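Local coordinates for attachment invasion locus protein (Yersinia pestis, PDB 3QRA) that forms an eight-stranded outer-membrane beta-barrel and promotes entry of the pathogenic bacterium into eukaryotic cells, by a mechanism not yet known, at residues Asn31-Tyr36 against Tyr89-Ala94; Phe69-Val74 against Glu137-Asp142. All coordinates share one frame; numbering follows the deposited sequence.

In the fold
Ail is a closed antiparallel barrel in which each strand pairs with the next in the chain, and both contacts run across its interior between strands that are not neighbours in the sheet. From the N terminus, strand 28-37 supplies the first half of contact 1 and strand 66-81 the first half of contact 2. Strand 86-102 then closes contact 1, and strand 130-141 closes contact 2, so the two loops cross along the chain. Their centres lie 14 Å apart. The contacts meet where strands 66-81 and 86-102 run side by side, with a probable backbone hydrogen bond of 2.9 Å from Ala-94 N to Val-74 O.

Contact 1 (Asn31-Tyr36 against Tyr89-Ala94); sequences NLKYRY and YGLLGA. With C8E ((hydroxyethyloxy)tri(ethyloxy)octane), chain E.
Lys-33 reaches from strand 28-37 into the barrel interior and meets Tyr-89 and Leu-91 of strand 86-102, with 11.3 Å between the CA atoms of Lys-33 and Leu-91. The polar part centres on the ammonium group. Lys-33 NZ donates to Asn-31 OD1 at 2.8 Å, arriving 19° off the carbonyl plane, and to Tyr-89 OH in a weak bond of 3.2 Å. Its charge is met by a salt bridge to Asp-133, and Ser-135 adds a further hydrogen bond. Asp-133 also binds the Tyr-89 hydroxyl, while Asn-31 ND2 is held by Ser-47 and Phe-48. The nonpolar part is thin: Lys-33 CE lies 4.1 Å from Leu-91 CD1 and 4.0 Å from Tyr-89 CZ, coming at the ring obliquely. Bends at chi2 (-147°) and chi4 (73°) turn the lysine's end back toward Asn-31, two residues earlier on its own strand. On the outer side a detergent chain touches Leu-32 and Tyr-34, its C1 lying 3.7 Å from Tyr-34 CB. The buried ammonium is thus gripped by several oxygens, and the carboxylate of Asp-133, shared by lysine and tyrosine, probably keeps it charged, making a polar network inside the membrane barrel.

Contact 2 (Phe69-Val74 against Glu137-Asp142); sequences FKYYSV and EYSKLD. With C8E ((hydroxyethyloxy)tri(ethyloxy)octane), chain F; C8E ((hydroxyethyloxy)tri(ethyloxy)octane), chain D.
The Tyr-71 ring reaches across the barrel interior, and its edge meets Glu-137 and Ser-139: Glu-137 OE2 lies in the ring plane and Ser-139 CB close to it, 3.6 Å from Tyr-71 OH. The carboxylate plane of Glu-137 is turned 59° from the ring. On the outer surface, one face of the Tyr-72 ring carries a detergent chain, whose C7 lies 3.9 Å above the Tyr-72 ring plane, offset toward the rim; His-96 also meets this ring. Elsewhere, a second detergent runs beside Leu-141 and Asp-142 and brings its C1 to the edge of the buried Phe-69 ring, 4.1 Å from Phe-69 CE1. Glu-137 OE2 takes two hydrogen bonds. Tyr-71 OH donates to Glu-137 OE2 at 2.7 Å from the anti side, 25° out of the carboxylate plane. Ser-73 OG donates to Glu-137 OE2 at 2.6 Å from the syn side, 17° out of plane, its hydroxyl set between its backbone N and carbonyl carbon. A water adds weak bonds to Tyr-71 OH and Glu-137 O. Ser-139 OG turns instead to the carbonyl of Leu-116. The short bonds are consistent with an ionised glutamate, its charge probably stabilised by two hydroxyls of strand 66-81, to which Glu-137 ties strand 130-141 across the interior.

Contact 1 (Asn31-Tyr36 against Tyr89-Ala94)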
ATOM      1  N   ASN A  31       4.605   3.222   3.039  1.00 20.43           N
ATOM      2  CA  ASN A  31       3.317   2.893   3.623  1.00 20.92           C
ATOM      3  C   ASN A  31       3.322   3.296   5.092  1.00 21.85           C
ATOM      4  O   ASN A  31       4.229   2.925   5.828  1.00 22.87           O
ATOM      5  CB  ASN A  31       3.096   1.384   3.473  1.00 20.24           C
ATOM      6  CG  ASN A  31       1.881   0.878   4.213  1.00 23.80           C
ATOM      7  OD1 ASN A  31       1.945  -0.175   4.852  1.00 21.86           O
ATOM      8  ND2 ASN A  31       0.762   1.606   4.122  1.00 21.27           N
ATOM      9  N   LEU A  32       2.338   4.092   5.505  1.00 22.20           N
ATOM     10  CA  LEU A  32       2.132   4.386   6.925  1.00 22.16           C
ATOM     11  C   LEU A  32       0.883   3.631   7.370  1.00 25.13           C
ATOM     12  O   LEU A  32      -0.144   3.679   6.686  1.00 20.01           O
ATOM     13  CB  LEU A  32       1.916   5.881   7.134  1.00 27.74           C
ATOM     14  CG  LEU A  32       3.113   6.770   6.778  1.00 35.40           C
ATOM     15  CD1 LEU A  32       2.689   8.227   6.595  1.00 34.70           C
ATOM     16  CD2 LEU A  32       4.191   6.654   7.853  1.00 36.74           C
ATOM     17  N   LYS A  33       0.970   2.920   8.494  1.00 20.75           N
ATOM     18  CA  LYS A  33      -0.230   2.286   9.052  1.00 19.65           C
ATOM     19  C   LYS A  33      -0.414   2.703  10.496  1.00 21.60           C
ATOM     20  O   LYS A  33       0.570   2.875  11.228  1.00 22.51           O
ATOM     21  CB  LYS A  33      -0.184   0.754   8.933  1.00 22.67           C
ATOM     22  CG  LYS A  33      -0.282   0.236   7.494  1.00 17.38           C
ATOM     23  CD  LYS A  33      -1.030  -1.126   7.479  1.00 19.11           C
ATOM     24  CE  LYS A  33      -1.098  -1.718   6.068  1.00 20.31           C
ATOM     25  NZ  LYS A  33       0.227  -2.248   5.619  1.00 20.03           N
ATOM     26  N   TYR A  34      -1.674   2.874  10.891  1.00 20.09           N
ATOM     27  CA  TYR A  34      -2.013   3.248  12.258  1.00 21.40           C
ATOM     28  C   TYR A  34      -3.115   2.318  12.743  1.00 22.20           C
ATOM     29  O   TYR A  34      -4.142   2.183  12.090  1.00 23.89           O
ATOM     30  CB  TYR A  34      -2.489   4.696  12.344  1.00 24.07           C
ATOM     31  CG  TYR A  34      -3.096   5.011  13.702  1.00 32.34           C
ATOM     32  CD1 TYR A  34      -2.295   5.253  14.802  1.00 34.24           C
ATOM     33  CD2 TYR A  34      -4.472   5.010  13.882  1.00 40.34           C
ATOM     34  CE1 TYR A  34      -2.853   5.521  16.052  1.00 36.92           C
ATOM     35  CE2 TYR A  34      -5.036   5.275  15.120  1.00 40.19           C
ATOM     36  CZ  TYR A  34      -4.226   5.527  16.197  1.00 42.35           C
ATOM     37  OH  TYR A  34      -4.806   5.780  17.423  1.00 53.54           O
ATOM     38  N   ARG A  35      -2.881   1.674  13.878  1.00 23.22           N
ATOM     39  CA  ARG A  35      -3.814   0.696  14.429  1.00 19.51           C
ATOM     40  C   ARG A  35      -4.260   1.143  15.799  1.00 19.91           C
ATOM     41  O   ARG A  35      -3.473   1.702  16.566  1.00 21.51           O
ATOM     42  CB  ARG A  35      -3.135  -0.672  14.554  1.00 21.92           C
ATOM     43  CG  ARG A  35      -4.000  -1.744  15.227  1.00 24.09           C
ATOM     44  CD  ARG A  35      -3.185  -3.017  15.408  1.00 21.82           C
ATOM     45  NE  ARG A  35      -3.899  -4.068  16.137  1.00 19.03           N
ATOM     46  CZ  ARG A  35      -3.366  -5.254  16.394  1.00 26.82           C
ATOM     47  NH1 ARG A  35      -2.130  -5.500  15.982  1.00 25.70           N
ATOM     48  NH2 ARG A  35      -4.058  -6.195  17.049  1.00 19.53           N
ATOM     49  N   TYR A  36      -5.529   0.912  16.108  1.00 18.89           N
ATOM     50  CA  TYR A  36      -6.027   1.181  17.444  1.00 20.91           C
ATOM     51  C   TYR A  36      -6.863  -0.009  17.881  1.00 25.36           C
ATOM     52  O   TYR A  36      -7.747  -0.455  17.158  1.00 23.33           O
ATOM     53  CB  TYR A  36      -6.862   2.460  17.492  1.00 21.23           C
ATOM     54  CG  TYR A  36      -7.277   2.828  18.908  1.00 27.60           C
ATOM     55  CD1 TYR A  36      -6.446   3.608  19.711  1.00 29.57           C
ATOM     56  CD2 TYR A  36      -8.473   2.378  19.450  1.00 25.26           C
ATOM     57  CE1 TYR A  36      -6.795   3.943  20.991  1.00 32.86           C
ATOM     58  CE2 TYR A  36      -8.837   2.718  20.766  1.00 25.84           C
ATOM     59  CZ  TYR A  36      -7.984   3.503  21.520  1.00 34.07           C
ATOM     60  OH  TYR A  36      -8.295   3.871  22.813  1.00 35.07           O
ATOM     61  N   TYR A  89      -5.554  -8.727   9.556  1.00 19.12           N
ATOM     62  CA  TYR A  89      -6.498  -7.680   9.198  1.00 18.89           C
ATOM     63  C   TYR A  89      -6.918  -7.693   7.720  1.00 21.55           C
ATOM     64  O   TYR A  89      -6.214  -8.227   6.851  1.00 19.94           O
ATOM     65  CB  TYR A  89      -5.967  -6.306   9.613  1.00 17.03           C
ATOM     66  CG  TYR A  89      -4.619  -5.899   9.022  1.00 21.07           C
ATOM     67  CD1 TYR A  89      -4.523  -5.406   7.717  1.00 22.13           C
ATOM     68  CD2 TYR A  89      -3.455  -5.961   9.787  1.00 22.33           C
ATOM     69  CE1 TYR A  89      -3.301  -5.013   7.179  1.00 19.30           C
ATOM     70  CE2 TYR A  89      -2.212  -5.558   9.257  1.00 21.31           C
ATOM     71  CZ  TYR A  89      -2.148  -5.081   7.963  1.00 21.36           C
ATOM     72  OH  TYR A  89      -0.930  -4.658   7.446  1.00 22.06           O
ATOM     73  N   GLY A  90      -8.088  -7.115   7.461  1.00 20.58           N
ATOM     74  CA  GLY A  90      -8.585  -6.937   6.104  1.00 23.26           C
ATOM     75  C   GLY A  90      -8.945  -5.476   5.898  1.00 29.56           C
ATOM     76  O   GLY A  90      -9.522  -4.841   6.786  1.00 31.72           O
ATOM     77  N   LEU A  91      -8.601  -4.940   4.727  1.00 18.70           N
ATOM     78  CA  LEU A  91      -8.722  -3.511   4.447  1.00 20.17           C
ATOM     79  C   LEU A  91      -9.508  -3.247   3.167  1.00 18.74           C
ATOM     80  O   LEU A  91      -9.472  -4.035   2.223  1.00 19.72           O
ATOM     81  CB  LEU A  91      -7.333  -2.883   4.295  1.00 22.30           C
ATOM     82  CG  LEU A  91      -6.372  -3.126   5.462  1.00 29.34           C
ATOM     83  CD1 LEU A  91      -5.019  -2.502   5.184  1.00 29.35           C
ATOM     84  CD2 LEU A  91      -6.953  -2.562   6.752  1.00 31.79           C
ATOM     85  N   LEU A  92     -10.212  -2.124   3.160  1.00 21.25           N
ATOM     86  CA  LEU A  92     -10.966  -1.670   2.009  1.00 20.61           C
ATOM     87  C   LEU A  92     -10.816  -0.167   1.924  1.00 19.63           C
ATOM     88  O   LEU A  92     -10.736   0.532   2.948  1.00 21.34           O
ATOM     89  CB  LEU A  92     -12.449  -2.021   2.168  1.00 22.75           C
ATOM     90  CG  LEU A  92     -13.353  -1.616   1.002  1.00 29.89           C
ATOM     91  CD1 LEU A  92     -12.997  -2.413  -0.231  1.00 33.74           C
ATOM     92  CD2 LEU A  92     -14.827  -1.837   1.375  1.00 37.88           C
ATOM     93  N   GLY A  93     -10.785   0.350   0.702  1.00 20.63           N
ATOM     94  CA  GLY A  93     -10.688   1.788   0.539  1.00 20.95           C
ATOM     95  C   GLY A  93     -10.578   2.173  -0.920  1.00 19.29           C
ATOM     96  O   GLY A  93     -11.236   1.578  -1.770  1.00 22.96           O
ATOM     97  N   ALA A  94      -9.745   3.169  -1.193  1.00 21.78           N
ATOM     98  CA  ALA A  94      -9.616   3.695  -2.542  1.00 23.09           C
ATOM     99  C   ALA A  94      -8.160   3.713  -2.982  1.00 23.54           C
ATOM    100  O   ALA A  94      -7.260   4.027  -2.193  1.00 23.51           O
ATOM    101  CB  ALA A  94     -10.203   5.107  -2.626  1.00 23.49           C
TER
HETATM  102  C1  C8E E   4      -1.817   6.227   8.994  1.00 48.38           C
HETATM  103  C2  C8E E   4      -2.781   6.113   7.820  1.00 39.57           C
HETATM  104  C3  C8E E   4      -4.220   6.163   8.309  1.00 49.92           C
HETATM  105  C4  C8E E   4      -5.140   6.769   7.258  1.00 57.53           C
HETATM  106  C5  C8E E   4      -6.398   5.924   7.094  1.00 64.14           C
HETATM  107  C6  C8E E   4      -7.650   6.758   7.335  1.00 64.27           C
HETATM  108  C7  C8E E   4      -8.898   6.008   6.890  1.00 58.75           C
HETATM  109  C8  C8E E   4     -10.163   6.695   7.392  1.00 60.75           C

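Contact 2 (Phe69-Val74 against Glu137-Asp142)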
ATOM      1  N   PHE A  69       4.670   7.313 -13.423  1.00 28.81           N
ATOM      2  CA  PHE A  69       3.568   6.590 -12.803  1.00 33.27           C
ATOM      3  C   PHE A  69       3.511   6.918 -11.329  1.00 32.53           C
ATOM      4  O   PHE A  69       4.551   7.023 -10.666  1.00 31.53           O
ATOM      5  CB  PHE A  69       3.733   5.077 -12.978  1.00 37.43           C
ATOM      6  CG  PHE A  69       2.720   4.265 -12.210  1.00 40.11           C
ATOM      7  CD1 PHE A  69       1.464   4.003 -12.749  1.00 40.70           C
ATOM      8  CD2 PHE A  69       3.018   3.769 -10.942  1.00 38.09           C
ATOM      9  CE1 PHE A  69       0.521   3.265 -12.034  1.00 36.30           C
ATOM     10  CE2 PHE A  69       2.085   3.023 -10.231  1.00 31.76           C
ATOM     11  CZ  PHE A  69       0.839   2.771 -10.782  1.00 31.31           C
ATOM     12  N   LYS A  70       2.293   7.078 -10.818  1.00 26.75           N
ATOM     13  CA  LYS A  70       2.094   7.283  -9.390  1.00 26.28           C
ATOM     14  C   LYS A  70       0.835   6.562  -8.957  1.00 25.56           C
ATOM     15  O   LYS A  70      -0.163   6.562  -9.672  1.00 26.92           O
ATOM     16  CB  LYS A  70       1.962   8.773  -9.081  1.00 36.04           C
ATOM     17  N   TYR A  71       0.902   5.943  -7.802  1.00 22.78           N
ATOM     18  CA  TYR A  71      -0.221   5.264  -7.184  1.00 22.02           C
ATOM     19  C   TYR A  71      -0.285   5.642  -5.716  1.00 28.15           C
ATOM     20  O   TYR A  71       0.666   5.638  -5.039  1.00 24.37           O
ATOM     21  CB  TYR A  71      -0.045   3.763  -7.290  1.00 23.54           C
ATOM     22  CG  TYR A  71      -1.059   2.916  -6.529  1.00 23.26           C
ATOM     23  CD1 TYR A  71      -2.303   2.686  -7.032  1.00 23.07           C
ATOM     24  CD2 TYR A  71      -0.744   2.348  -5.315  1.00 22.09           C
ATOM     25  CE1 TYR A  71      -3.207   1.904  -6.352  1.00 23.96           C
ATOM     26  CE2 TYR A  71      -1.653   1.554  -4.647  1.00 23.72           C
ATOM     27  CZ  TYR A  71      -2.881   1.343  -5.176  1.00 23.81           C
ATOM     28  OH  TYR A  71      -3.777   0.579  -4.524  1.00 25.73           O
ATOM     29  N   TYR A  72      -1.458   5.954  -5.244  1.00 22.62           N
ATOM     30  CA  TYR A  72      -1.651   5.960  -3.856  1.00 24.84           C
ATOM     31  C   TYR A  72      -2.996   5.480  -3.382  1.00 24.79           C
ATOM     32  O   TYR A  72      -3.907   5.356  -4.141  1.00 22.35           O
ATOM     33  CB  TYR A  72      -1.354   7.267  -3.254  1.00 36.22           C
ATOM     34  CG  TYR A  72      -2.147   8.379  -3.720  1.00 37.43           C
ATOM     35  CD1 TYR A  72      -1.730   9.136  -4.795  1.00 37.34           C
ATOM     36  CD2 TYR A  72      -3.281   8.754  -3.033  1.00 46.51           C
ATOM     37  CE1 TYR A  72      -2.476  10.201  -5.209  1.00 52.40           C
ATOM     38  CE2 TYR A  72      -4.042   9.831  -3.412  1.00 51.67           C
ATOM     39  CZ  TYR A  72      -3.653  10.574  -4.506  1.00 56.63           C
ATOM     40  OH  TYR A  72      -4.435  11.661  -4.879  1.00 60.81           O
ATOM     41  N   SER A  73      -3.033   5.178  -2.104  1.00 21.28           N
ATOM     42  CA  SER A  73      -4.241   4.543  -1.612  1.00 21.07           C
ATOM     43  C   SER A  73      -4.469   4.892  -0.156  1.00 24.04           C
ATOM     44  O   SER A  73      -3.521   5.147   0.598  1.00 20.50           O
ATOM     45  CB  SER A  73      -4.167   3.025  -1.790  1.00 22.67           C
ATOM     46  OG  SER A  73      -3.196   2.437  -0.936  1.00 21.03           O
ATOM     47  N   VAL A  74      -5.744   4.909   0.219  1.00 20.42           N
ATOM     48  CA  VAL A  74      -6.129   5.073   1.613  1.00 20.86           C
ATOM     49  C   VAL A  74      -7.116   3.948   1.873  1.00 21.47           C
ATOM     50  O   VAL A  74      -8.134   3.825   1.174  1.00 20.13           O
ATOM     51  CB  VAL A  74      -6.777   6.438   1.894  1.00 26.52           C
ATOM     52  CG1 VAL A  74      -7.310   6.498   3.338  1.00 27.29           C
ATOM     53  CG2 VAL A  74      -5.767   7.551   1.686  1.00 32.07           C
ATOM     54  N   GLU A 137      -2.036  -5.404  -1.179  1.00 17.89           N
ATOM     55  CA  GLU A 137      -3.153  -4.595  -1.617  1.00 19.54           C
ATOM     56  C   GLU A 137      -3.343  -4.768  -3.114  1.00 24.03           C
ATOM     57  O   GLU A 137      -2.382  -4.914  -3.836  1.00 22.22           O
ATOM     58  CB  GLU A 137      -2.834  -3.139  -1.317  1.00 21.76           C
ATOM     59  CG  GLU A 137      -3.877  -2.144  -1.753  1.00 20.33           C
ATOM     60  CD  GLU A 137      -3.530  -0.781  -1.203  1.00 26.67           C
ATOM     61  OE1 GLU A 137      -3.638  -0.616   0.032  1.00 28.26           O
ATOM     62  OE2 GLU A 137      -3.103   0.095  -1.990  1.00 28.53           O
ATOM     63  N   TYR A 138      -4.588  -4.723  -3.569  1.00 18.23           N
ATOM     64  CA  TYR A 138      -4.920  -4.861  -4.984  1.00 19.74           C
ATOM     65  C   TYR A 138      -5.902  -3.768  -5.385  1.00 21.34           C
ATOM     66  O   TYR A 138      -6.832  -3.449  -4.640  1.00 21.28           O
ATOM     67  CB  TYR A 138      -5.553  -6.227  -5.241  1.00 21.25           C
ATOM     68  CG  TYR A 138      -6.061  -6.413  -6.649  1.00 23.02           C
ATOM     69  CD1 TYR A 138      -5.187  -6.714  -7.693  1.00 26.76           C
ATOM     70  CD2 TYR A 138      -7.422  -6.306  -6.938  1.00 25.04           C
ATOM     71  CE1 TYR A 138      -5.665  -6.900  -9.001  1.00 27.60           C
ATOM     72  CE2 TYR A 138      -7.903  -6.490  -8.233  1.00 28.10           C
ATOM     73  CZ  TYR A 138      -7.024  -6.778  -9.253  1.00 26.44           C
ATOM     74  OH  TYR A 138      -7.513  -6.967 -10.527  1.00 30.20           O
ATOM     75  N   SER A 139      -5.678  -3.162  -6.544  1.00 19.21           N
ATOM     76  CA  SER A 139      -6.655  -2.225  -7.082  1.00 20.46           C
ATOM     77  C   SER A 139      -6.693  -2.369  -8.592  1.00 21.89           C
ATOM     78  O   SER A 139      -5.645  -2.436  -9.236  1.00 25.14           O
ATOM     79  CB  SER A 139      -6.312  -0.784  -6.681  1.00 20.48           C
ATOM     80  OG  SER A 139      -7.272   0.145  -7.166  1.00 23.98           O
ATOM     81  N   LYS A 140      -7.894  -2.443  -9.158  1.00 23.33           N
ATOM     82  CA  LYS A 140      -8.035  -2.459 -10.605  1.00 24.62           C
ATOM     83  C   LYS A 140      -8.568  -1.119 -11.096  1.00 26.12           C
ATOM     84  O   LYS A 140      -9.666  -0.696 -10.730  1.00 25.37           O
ATOM     85  CB  LYS A 140      -8.931  -3.610 -11.093  1.00 27.70           C
ATOM     86  CG  LYS A 140      -8.886  -3.770 -12.616  1.00 32.27           C
ATOM     87  CD  LYS A 140      -9.471  -5.094 -13.084  1.00 36.42           C
ATOM     88  CE  LYS A 140      -9.291  -5.256 -14.591  1.00 44.19           C
ATOM     89  NZ  LYS A 140      -9.753  -6.587 -15.053  1.00 53.16           N
ATOM     90  N   LEU A 141      -7.760  -0.450 -11.910  1.00 24.46           N
ATOM     91  CA  LEU A 141      -8.064   0.872 -12.432  1.00 27.04           C
ATOM     92  C   LEU A 141      -8.366   0.738 -13.914  1.00 30.66           C
ATOM     93  O   LEU A 141      -7.463   0.805 -14.755  1.00 28.59           O
ATOM     94  CB  LEU A 141      -6.873   1.812 -12.205  1.00 27.80           C
ATOM     95  CG  LEU A 141      -6.320   1.886 -10.775  1.00 30.92           C
ATOM     96  CD1 LEU A 141      -5.019   2.689 -10.748  1.00 34.07           C
ATOM     97  CD2 LEU A 141      -7.349   2.480  -9.810  1.00 25.44           C
ATOM     98  N   ASP A 142      -9.644   0.538 -14.224  1.00 29.48           N
ATOM     99  CA  ASP A 142     -10.066   0.148 -15.564  1.00 30.04           C
ATOM    100  C   ASP A 142      -9.301  -1.099 -15.998  1.00 28.36           C
ATOM    101  O   ASP A 142      -9.461  -2.155 -15.401  1.00 36.38           O
ATOM    102  CB  ASP A 142      -9.896   1.294 -16.563  1.00 38.37           C
ATOM    103  CG  ASP A 142     -10.853   2.445 -16.298  1.00 48.36           C
ATOM    104  OD1 ASP A 142     -11.963   2.197 -15.780  1.00 46.15           O
ATOM    105  OD2 ASP A 142     -10.492   3.599 -16.605  1.00 52.70           O
TER
HETATM  106  C1  C8E F   5       2.123  11.678   3.854  1.00 59.86           C
HETATM  107  C2  C8E F   5       2.310  11.700   2.342  1.00 63.34           C
HETATM  108  C3  C8E F   5       1.099  12.314   1.650  1.00 66.83           C
HETATM  109  C4  C8E F   5       1.466  12.881   0.283  1.00 67.49           C
HETATM  110  C5  C8E F   5       0.603  12.260  -0.809  1.00 73.48           C
HETATM  111  C6  C8E F   5      -0.083  13.339  -1.638  1.00 79.29           C
HETATM  112  C7  C8E F   5      -0.539  12.802  -2.991  1.00 82.05           C
HETATM  113  C8  C8E F   5      -1.350  13.853  -3.739  1.00 86.98           C
HETATM  114  O9  C8E F   5      -1.207  13.665  -5.129  1.00 90.21           O
HETATM  115  C1  C8E D   3      -2.753   4.403 -14.244  1.00 48.78           C
HETATM  116  C2  C8E D   3      -3.929   5.287 -14.649  1.00 44.39           C
HETATM  117  C3  C8E D   3      -5.180   4.450 -14.885  1.00 50.91           C
HETATM  118  C4  C8E D   3      -5.483   4.266 -16.368  1.00 56.16           C
HETATM  119  C5  C8E D   3      -6.929   3.820 -16.556  1.00 60.17           C
HETATM  120  C6  C8E D   3      -7.571   4.490 -17.766  1.00 65.44           C
HETATM  121  C7  C8E D   3      -8.333   5.753 -17.381  1.00 65.68           C
HETATM  122  C8  C8E D   3      -8.565   6.632 -18.605  1.00 65.60           C
HETATM  123  O   HOH W   1      -2.251  -1.990  -5.074  1.00 21.56           O